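Local coordinates for protein HTH-type transcriptional regulator yiaJ (PDB 1YSQ) that represses transcription of the yiaKLMNOPQRS operon, which may serve 2,3-diketo-L-gulonate use, and is represented here by its IclR-type C-terminal domain, at residues Ala68-Val82 with Met107-Met121. Residues are numbered along the deposited sequence; the frame is centred on the assembly and turned at random.
With PO4 (phosphate ion), chain B.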
ATOM      1  N   ALA A  68       1.361   3.857  -2.731  1.00 22.63           N
ATOM      2  CA  ALA A  68      -0.077   3.542  -2.638  1.00 21.17           C
ATOM      3  C   ALA A  68      -0.524   3.349  -1.178  1.00 21.06           C
ATOM      4  O   ALA A  68      -1.550   3.901  -0.748  1.00 20.20           O
ATOM      5  CB  ALA A  68      -0.439   2.321  -3.501  1.00 21.81           C
ATOM      6  N   MET A  69       0.239   2.564  -0.419  1.00 20.49           N
ATOM      7  CA  MET A  69      -0.005   2.403   1.022  1.00 19.98           C
ATOM      8  C   MET A  69       0.098   3.747   1.771  1.00 20.26           C
ATOM      9  O   MET A  69      -0.745   4.051   2.629  1.00 20.39           O
ATOM     10  CB  MET A  69       0.946   1.354   1.610  1.00 19.40           C
ATOM     11  CG  MET A  69       0.632  -0.116   1.158  1.00 18.04           C
ATOM     12  SD  MET A  69       1.685  -1.404   1.925  1.00  4.88           S
ATOM     13  CE  MET A  69       3.116  -1.028   1.187  1.00 15.42           C
ATOM     14  N   GLY A  70       1.105   4.556   1.423  1.00 20.09           N
ATOM     15  CA  GLY A  70       1.268   5.887   2.009  1.00 20.23           C
ATOM     16  C   GLY A  70       0.067   6.795   1.742  1.00 20.34           C
ATOM     17  O   GLY A  70      -0.371   7.534   2.625  1.00 19.75           O
ATOM     18  N   LYS A  71      -0.485   6.724   0.527  1.00 20.04           N
ATOM     19  CA  LYS A  71      -1.675   7.509   0.192  1.00 20.24           C
ATOM     20  C   LYS A  71      -2.884   7.060   1.015  1.00 20.54           C
ATOM     21  O   LYS A  71      -3.691   7.890   1.456  1.00 20.82           O
ATOM     22  CB  LYS A  71      -1.959   7.462  -1.312  1.00 20.09           C
ATOM     23  CG  LYS A  71      -0.926   8.257  -2.121  1.00 20.87           C
ATOM     24  CD  LYS A  71      -1.328   8.382  -3.609  1.00 19.08           C
ATOM     25  CE  LYS A  71      -1.320   7.008  -4.290  1.00 21.29           C
ATOM     26  NZ  LYS A  71      -1.620   7.071  -5.753  1.00 19.84           N
ATOM     27  N   ILE A  72      -2.985   5.757   1.271  1.00 19.64           N
ATOM     28  CA  ILE A  72      -4.030   5.239   2.166  1.00 19.05           C
ATOM     29  C   ILE A  72      -3.899   5.861   3.558  1.00 19.23           C
ATOM     30  O   ILE A  72      -4.879   6.332   4.124  1.00 18.64           O
ATOM     31  CB  ILE A  72      -3.958   3.700   2.222  1.00 18.82           C
ATOM     32  CG1 ILE A  72      -4.523   3.121   0.929  1.00 19.25           C
ATOM     33  CG2 ILE A  72      -4.710   3.123   3.449  1.00 18.84           C
ATOM     34  CD1 ILE A  72      -4.199   1.669   0.739  1.00 19.94           C
ATOM     35  N   TYR A  73      -2.680   5.886   4.100  1.00 18.45           N
ATOM     36  CA  TYR A  73      -2.477   6.503   5.417  1.00 18.69           C
ATOM     37  C   TYR A  73      -2.946   7.951   5.419  1.00 19.08           C
ATOM     38  O   TYR A  73      -3.652   8.362   6.325  1.00 18.80           O
ATOM     39  CB  TYR A  73      -1.008   6.420   5.839  1.00 18.37           C
ATOM     40  CG  TYR A  73      -0.515   4.997   6.043  1.00 18.68           C
ATOM     41  CD1 TYR A  73      -1.286   4.064   6.738  1.00 18.19           C
ATOM     42  CD2 TYR A  73       0.737   4.594   5.555  1.00 19.23           C
ATOM     43  CE1 TYR A  73      -0.831   2.747   6.948  1.00 20.50           C
ATOM     44  CE2 TYR A  73       1.199   3.269   5.748  1.00 20.17           C
ATOM     45  CZ  TYR A  73       0.413   2.361   6.448  1.00 19.88           C
ATOM     46  OH  TYR A  73       0.869   1.075   6.656  1.00 19.41           O
ATOM     47  N   MET A  74      -2.568   8.726   4.400  1.00 19.14           N
ATOM     48  CA  MET A  74      -3.041  10.124   4.338  1.00 19.20           C
ATOM     49  C   MET A  74      -4.566  10.227   4.141  1.00 19.27           C
ATOM     50  O   MET A  74      -5.212  11.105   4.731  1.00 19.82           O
ATOM     51  CB  MET A  74      -2.310  10.926   3.262  1.00 19.09           C
ATOM     52  CG  MET A  74      -0.841  11.277   3.648  1.00 20.03           C
ATOM     53  SD  MET A  74      -0.007  12.581   2.654  1.00  8.59           S
ATOM     54  CE  MET A  74      -0.145  11.908   1.159  1.00 13.40           C
ATOM     55  N   ALA A  75      -5.133   9.334   3.326  1.00 19.12           N
ATOM     56  CA  ALA A  75      -6.568   9.373   3.024  1.00 20.15           C
ATOM     57  C   ALA A  75      -7.419   9.165   4.267  1.00 20.15           C
ATOM     58  O   ALA A  75      -8.519   9.709   4.368  1.00 20.62           O
ATOM     59  CB  ALA A  75      -6.924   8.339   1.952  1.00 19.47           C
ATOM     60  N   PHE A  76      -6.919   8.367   5.208  1.00 20.44           N
ATOM     61  CA  PHE A  76      -7.632   8.137   6.469  1.00 20.97           C
ATOM     62  C   PHE A  76      -7.176   9.022   7.639  1.00 21.95           C
ATOM     63  O   PHE A  76      -7.708   8.916   8.759  1.00 21.55           O
ATOM     64  CB  PHE A  76      -7.575   6.655   6.816  1.00 21.25           C
ATOM     65  CG  PHE A  76      -8.520   5.832   5.989  1.00 20.63           C
ATOM     66  CD1 PHE A  76      -9.762   5.455   6.501  1.00 19.70           C
ATOM     67  CD2 PHE A  76      -8.172   5.456   4.684  1.00 20.28           C
ATOM     68  CE1 PHE A  76     -10.659   4.693   5.722  1.00 18.24           C
ATOM     69  CE2 PHE A  76      -9.039   4.710   3.899  1.00 20.27           C
ATOM     70  CZ  PHE A  76     -10.299   4.335   4.417  1.00 18.53           C
ATOM     71  N   GLY A  77      -6.215   9.905   7.356  1.00 22.34           N
ATOM     72  CA  GLY A  77      -5.766  10.910   8.305  1.00 22.65           C
ATOM     73  C   GLY A  77      -6.560  12.214   8.212  1.00 23.41           C
ATOM     74  O   GLY A  77      -7.591  12.295   7.528  1.00 22.56           O
ATOM     75  N   HIS A  78      -6.078  13.235   8.918  1.00 23.45           N
ATOM     76  CA  HIS A  78      -6.691  14.565   8.896  1.00 24.04           C
ATOM     77  C   HIS A  78      -6.240  15.365   7.667  1.00 24.19           C
ATOM     78  O   HIS A  78      -5.071  15.266   7.278  1.00 24.14           O
ATOM     79  CB  HIS A  78      -6.331  15.314  10.177  1.00 23.36           C
ATOM     80  CG  HIS A  78      -7.256  16.444  10.484  1.00 24.10           C
ATOM     81  ND1 HIS A  78      -7.108  17.696   9.927  1.00 24.29           N
ATOM     82  CD2 HIS A  78      -8.366  16.503  11.262  1.00 25.32           C
ATOM     83  CE1 HIS A  78      -8.079  18.487  10.364  1.00 25.45           C
ATOM     84  NE2 HIS A  78      -8.850  17.790  11.181  1.00 25.98           N
ATOM     85  N   PRO A  79      -7.125  16.160   7.044  1.00 25.02           N
ATOM     86  CA  PRO A  79      -6.705  16.961   5.880  1.00 25.17           C
ATOM     87  C   PRO A  79      -5.641  17.999   6.198  1.00 25.08           C
ATOM     88  O   PRO A  79      -4.873  18.352   5.289  1.00 25.55           O
ATOM     89  CB  PRO A  79      -7.996  17.623   5.378  1.00 25.78           C
ATOM     90  CG  PRO A  79      -9.024  17.400   6.454  1.00 25.73           C
ATOM     91  CD  PRO A  79      -8.560  16.322   7.355  1.00 24.74           C
ATOM     92  N   ASP A  80      -5.573  18.478   7.444  1.00 24.79           N
ATOM     93  CA  ASP A  80      -4.522  19.428   7.823  1.00 24.83           C
ATOM     94  C   ASP A  80      -3.145  18.777   7.680  1.00 23.88           C
ATOM     95  O   ASP A  80      -2.160  19.459   7.412  1.00 24.00           O
ATOM     96  CB  ASP A  80      -4.694  19.921   9.264  1.00 25.09           C
ATOM     97  CG  ASP A  80      -5.882  20.870   9.433  1.00 26.95           C
ATOM     98  OD1 ASP A  80      -6.514  21.266   8.428  1.00 25.41           O
ATOM     99  OD2 ASP A  80      -6.259  21.257  10.559  1.00 28.03           O
ATOM    100  N   TYR A  81      -3.083  17.456   7.851  1.00 23.20           N
ATOM    101  CA  TYR A  81      -1.810  16.756   7.695  1.00 23.55           C
ATOM    102  C   TYR A  81      -1.246  16.963   6.287  1.00 23.45           C
ATOM    103  O   TYR A  81      -0.046  17.235   6.117  1.00 23.32           O
ATOM    104  CB  TYR A  81      -1.938  15.254   8.016  1.00 22.84           C
ATOM    105  CG  TYR A  81      -0.594  14.541   8.027  1.00 23.31           C
ATOM    106  CD1 TYR A  81       0.031  14.216   9.239  1.00 23.82           C
ATOM    107  CD2 TYR A  81       0.068  14.230   6.829  1.00 22.56           C
ATOM    108  CE1 TYR A  81       1.280  13.581   9.254  1.00 23.43           C
ATOM    109  CE2 TYR A  81       1.322  13.612   6.829  1.00 23.23           C
ATOM    110  CZ  TYR A  81       1.916  13.285   8.050  1.00 24.41           C
ATOM    111  OH  TYR A  81       3.146  12.663   8.079  1.00 22.91           O
ATOM    112  N   VAL A  82      -2.127  16.837   5.287  1.00 23.85           N
ATOM    113  CA  VAL A  82      -1.740  16.850   3.876  1.00 23.95           C
ATOM    114  C   VAL A  82      -1.224  18.236   3.480  1.00 24.56           C
ATOM    115  O   VAL A  82      -0.178  18.358   2.843  1.00 23.26           O
ATOM    116  CB  VAL A  82      -2.916  16.443   2.934  1.00 24.38           C
ATOM    117  CG1 VAL A  82      -2.429  16.210   1.505  1.00 23.96           C
ATOM    118  CG2 VAL A  82      -3.662  15.219   3.473  1.00 23.72           C
ATOM    119  N   MET A 107      -3.796  15.891  -5.207  1.00 22.98           N
ATOM    120  CA  MET A 107      -3.682  14.895  -4.147  1.00 22.18           C
ATOM    121  C   MET A 107      -4.977  14.779  -3.330  1.00 22.26           C
ATOM    122  O   MET A 107      -5.424  13.666  -3.018  1.00 21.38           O
ATOM    123  CB  MET A 107      -2.487  15.145  -3.223  1.00 21.82           C
ATOM    124  CG  MET A 107      -2.330  14.035  -2.135  1.00 19.46           C
ATOM    125  SD  MET A 107      -2.194  12.286  -2.680  1.00  7.25           S
ATOM    126  CE  MET A 107      -0.476  12.267  -3.105  1.00 19.90           C
ATOM    127  N   PHE A 108      -5.590  15.914  -3.006  1.00 22.16           N
ATOM    128  CA  PHE A 108      -6.842  15.887  -2.245  1.00 22.91           C
ATOM    129  C   PHE A 108      -7.935  15.134  -3.014  1.00 23.13           C
ATOM    130  O   PHE A 108      -8.722  14.393  -2.420  1.00 23.19           O
ATOM    131  CB  PHE A 108      -7.309  17.311  -1.893  1.00 23.48           C
ATOM    132  CG  PHE A 108      -6.766  17.819  -0.587  1.00 24.79           C
ATOM    133  CD1 PHE A 108      -6.954  17.104   0.583  1.00 26.20           C
ATOM    134  CD2 PHE A 108      -6.053  19.016  -0.534  1.00 28.19           C
ATOM    135  CE1 PHE A 108      -6.449  17.580   1.795  1.00 27.89           C
ATOM    136  CE2 PHE A 108      -5.541  19.494   0.670  1.00 28.69           C
ATOM    137  CZ  PHE A 108      -5.747  18.778   1.834  1.00 27.67           C
ATOM    138  N   ASP A 109      -7.976  15.332  -4.332  1.00 23.02           N
ATOM    139  CA  ASP A 109      -8.951  14.645  -5.181  1.00 23.84           C
ATOM    140  C   ASP A 109      -8.719  13.147  -5.100  1.00 22.80           C
ATOM    141  O   ASP A 109      -9.648  12.368  -4.919  1.00 22.46           O
ATOM    142  CB  ASP A 109      -8.801  15.101  -6.629  1.00 24.69           C
ATOM    143  CG  ASP A 109      -9.455  16.448  -6.895  1.00 30.23           C
ATOM    144  OD1 ASP A 109     -10.174  16.977  -6.002  1.00 35.00           O
ATOM    145  OD2 ASP A 109      -9.311  17.047  -7.987  1.00 34.21           O
ATOM    146  N   GLU A 110      -7.453  12.761  -5.233  1.00 22.06           N
ATOM    147  CA  GLU A 110      -7.048  11.363  -5.110  1.00 21.45           C
ATOM    148  C   GLU A 110      -7.414  10.794  -3.738  1.00 20.94           C
ATOM    149  O   GLU A 110      -7.951   9.690  -3.635  1.00 20.96           O
ATOM    150  CB  GLU A 110      -5.532  11.249  -5.327  1.00 22.20           C
ATOM    151  CG  GLU A 110      -4.958   9.877  -4.980  1.00 22.90           C
ATOM    152  CD  GLU A 110      -4.922   8.924  -6.163  1.00 27.39           C
ATOM    153  OE1 GLU A 110      -5.577   9.210  -7.186  1.00 32.04           O
ATOM    154  OE2 GLU A 110      -4.236   7.873  -6.082  1.00 25.94           O
ATOM    155  N   LEU A 111      -7.108  11.546  -2.687  1.00 20.39           N
ATOM    156  CA  LEU A 111      -7.321  11.077  -1.331  1.00 20.38           C
ATOM    157  C   LEU A 111      -8.800  10.904  -1.010  1.00 19.93           C
ATOM    158  O   LEU A 111      -9.154  10.000  -0.275  1.00 19.75           O
ATOM    159  CB  LEU A 111      -6.652  12.008  -0.311  1.00 19.87           C
ATOM    160  CG  LEU A 111      -5.117  12.024  -0.296  1.00 20.79           C
ATOM    161  CD1 LEU A 111      -4.638  12.983   0.794  1.00 20.50           C
ATOM    162  CD2 LEU A 111      -4.542  10.621  -0.098  1.00 19.46           C
ATOM    163  N   ALA A 112      -9.649  11.775  -1.557  1.00 20.12           N
ATOM    164  CA  ALA A 112     -11.095  11.608  -1.402  1.00 20.43           C
ATOM    165  C   ALA A 112     -11.578  10.282  -1.994  1.00 20.69           C
ATOM    166  O   ALA A 112     -12.350   9.587  -1.361  1.00 20.61           O
ATOM    167  CB  ALA A 112     -11.837  12.789  -2.020  1.00 20.25           C
ATOM    168  N   HIS A 113     -11.113   9.924  -3.199  1.00 20.91           N
ATOM    169  CA  HIS A 113     -11.461   8.644  -3.798  1.00 21.45           C
ATOM    170  C   HIS A 113     -10.993   7.463  -2.953  1.00 20.47           C
ATOM    171  O   HIS A 113     -11.724   6.474  -2.823  1.00 20.44           O
ATOM    172  CB  HIS A 113     -10.907   8.491  -5.230  1.00 22.40           C
ATOM    173  CG  HIS A 113     -11.469   9.472  -6.217  1.00 27.88           C
ATOM    174  ND1 HIS A 113     -12.814   9.768  -6.301  1.00 33.55           N
ATOM    175  CD2 HIS A 113     -10.863  10.217  -7.173  1.00 32.49           C
ATOM    176  CE1 HIS A 113     -13.012  10.654  -7.260  1.00 33.56           C
ATOM    177  NE2 HIS A 113     -11.844  10.945  -7.805  1.00 34.57           N
ATOM    178  N   ILE A 114      -9.759   7.526  -2.439  1.00 19.38           N
ATOM    179  CA  ILE A 114      -9.244   6.451  -1.568  1.00 18.75           C
ATOM    180  C   ILE A 114     -10.050   6.297  -0.270  1.00 18.43           C
ATOM    181  O   ILE A 114     -10.360   5.180   0.154  1.00 18.69           O
ATOM    182  CB  ILE A 114      -7.728   6.688  -1.235  1.00 18.89           C
ATOM    183  CG1 ILE A 114      -6.892   6.574  -2.522  1.00 19.60           C
ATOM    184  CG2 ILE A 114      -7.245   5.672  -0.208  1.00 17.47           C
ATOM    185  CD1 ILE A 114      -5.495   7.262  -2.419  1.00 22.32           C
ATOM    186  N   ARG A 115     -10.356   7.425   0.371  1.00 17.90           N
ATOM    187  CA  ARG A 115     -11.120   7.420   1.627  1.00 18.24           C
ATOM    188  C   ARG A 115     -12.525   6.831   1.427  1.00 18.72           C
ATOM    189  O   ARG A 115     -13.015   6.039   2.243  1.00 18.26           O
ATOM    190  CB  ARG A 115     -11.185   8.836   2.221  1.00 17.96           C
ATOM    191  CG  ARG A 115     -11.990   8.948   3.548  1.00 16.99           C
ATOM    192  CD  ARG A 115     -11.446   8.076   4.704  1.00 16.07           C
ATOM    193  NE  ARG A 115     -12.322   8.147   5.885  1.00 19.30           N
ATOM    194  CZ  ARG A 115     -13.381   7.365   6.092  1.00 21.16           C
ATOM    195  NH1 ARG A 115     -13.695   6.429   5.206  1.00 18.62           N
ATOM    196  NH2 ARG A 115     -14.119   7.500   7.201  1.00 20.16           N
ATOM    197  N   GLU A 116     -13.145   7.179   0.308  1.00 19.42           N
ATOM    198  CA  GLU A 116     -14.474   6.664  -0.017  1.00 20.04           C
ATOM    199  C   GLU A 116     -14.464   5.159  -0.314  1.00 20.21           C
ATOM    200  O   GLU A 116     -15.276   4.405   0.222  1.00 20.08           O
ATOM    201  CB  GLU A 116     -15.049   7.436  -1.212  1.00 20.46           C
ATOM    202  CG  GLU A 116     -15.495   8.843  -0.846  1.00 21.89           C
ATOM    203  CD  GLU A 116     -15.388   9.802  -2.006  1.00 24.44           C
ATOM    204  OE1 GLU A 116     -15.297   9.342  -3.164  1.00 26.86           O
ATOM    205  OE2 GLU A 116     -15.394  11.018  -1.747  1.00 25.61           O
ATOM    206  N   SER A 117     -13.543   4.727  -1.180  1.00 20.11           N
ATOM    207  CA  SER A 117     -13.529   3.347  -1.663  1.00 20.31           C
ATOM    208  C   SER A 117     -12.761   2.384  -0.770  1.00 20.51           C
ATOM    209  O   SER A 117     -12.988   1.168  -0.830  1.00 19.88           O
ATOM    210  CB  SER A 117     -12.923   3.284  -3.076  1.00 20.49           C
ATOM    211  OG  SER A 117     -11.528   3.517  -2.996  1.00 20.86           O
ATOM    212  N   GLY A 118     -11.837   2.907   0.030  1.00 20.17           N
ATOM    213  CA  GLY A 118     -10.997   2.049   0.860  1.00 20.82           C
ATOM    214  C   GLY A 118      -9.902   1.309   0.090  1.00 21.00           C
ATOM    215  O   GLY A 118      -9.462   0.225   0.497  1.00 21.85           O
ATOM    216  N   ALA A 119      -9.484   1.878  -1.036  1.00 20.67           N
ATOM    217  CA  ALA A 119      -8.415   1.297  -1.869  1.00 20.29           C
ATOM    218  C   ALA A 119      -7.643   2.370  -2.602  1.00 19.82           C
ATOM    219  O   ALA A 119      -8.195   3.421  -2.944  1.00 19.49           O
ATOM    220  CB  ALA A 119      -8.988   0.286  -2.879  1.00 20.28           C
ATOM    221  N   ALA A 120      -6.368   2.092  -2.871  1.00 19.35           N
ATOM    222  CA  ALA A 120      -5.519   2.997  -3.612  1.00 19.61           C
ATOM    223  C   ALA A 120      -4.744   2.251  -4.689  1.00 19.83           C
ATOM    224  O   ALA A 120      -4.555   1.038  -4.605  1.00 20.81           O
ATOM    225  CB  ALA A 120      -4.534   3.674  -2.663  1.00 18.92           C
ATOM    226  N   MET A 121      -4.271   2.991  -5.681  1.00 20.77           N
ATOM    227  CA  MET A 121      -3.361   2.417  -6.656  1.00 20.92           C
ATOM    228  C   MET A 121      -2.122   3.266  -6.766  1.00 21.50           C
ATOM    229  O   MET A 121      -2.148   4.473  -6.477  1.00 21.97           O
ATOM    230  CB  MET A 121      -4.053   2.306  -8.022  1.00 20.66           C
ATOM    231  CG  MET A 121      -4.875   1.019  -8.193  1.00 22.11           C
ATOM    232  SD  MET A 121      -5.427   0.825  -9.943  1.00 16.82           S
ATOM    233  CE  MET A 121      -4.581  -0.164 -10.323  1.00 22.13           C
TER
HETATM  234  P   PO4 B 301       3.324   0.828  -2.384  1.00 32.99           P
HETATM  235  O1  PO4 B 301       3.132   1.653  -3.670  1.00 29.61           O
HETATM  236  O2  PO4 B 301       2.230   1.060  -1.393  1.00 33.75           O
HETATM  237  O3  PO4 B 301       3.450  -0.655  -2.682  1.00 33.22           O
HETATM  238  O4  PO4 B 301       4.633   1.311  -1.780  1.00 35.04           O
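K71 reaches from helix 68-75 between M107, E110, L111 and I114, a knob in a hole of helix 107-117. A bend at chi3 (-66°) turns its NZ to E110 OE2, a 2.8 Å salt bridge on the anti side, well out of the carboxylate plane, and to M121 O, 2.7 Å away and nearly in line with the carbonyl bond. L111 answers as a knob among K71, M74, A75 and V82, its CD1 meeting V82 CG2 tip to tip. The helices cross at -83° beside the antiparallel sheet of this GAF-clan domain, with A75 CB tight against I114 CG2. R115 CD lies over one face of the F76 ring, 3.7 Å from the centroid (CH-pi), its guanidinium 17° from parallel. V82 CG1 lies over one face of the F108 ring, P79 O at its edge. E125 gives K71 NZ a second carboxylate; S67 and S149 help A68 N and M69 N hold a phosphate, probably from the crystallisation liquor. With an alanine at K71, E110 and M121 O would probably lose their shared donor and a gap open beside M107. The ammonium of buried K71 thus ties helix 107-117 and edge strand 120-123 to helix 68-75, its charge probably balanced by two acids.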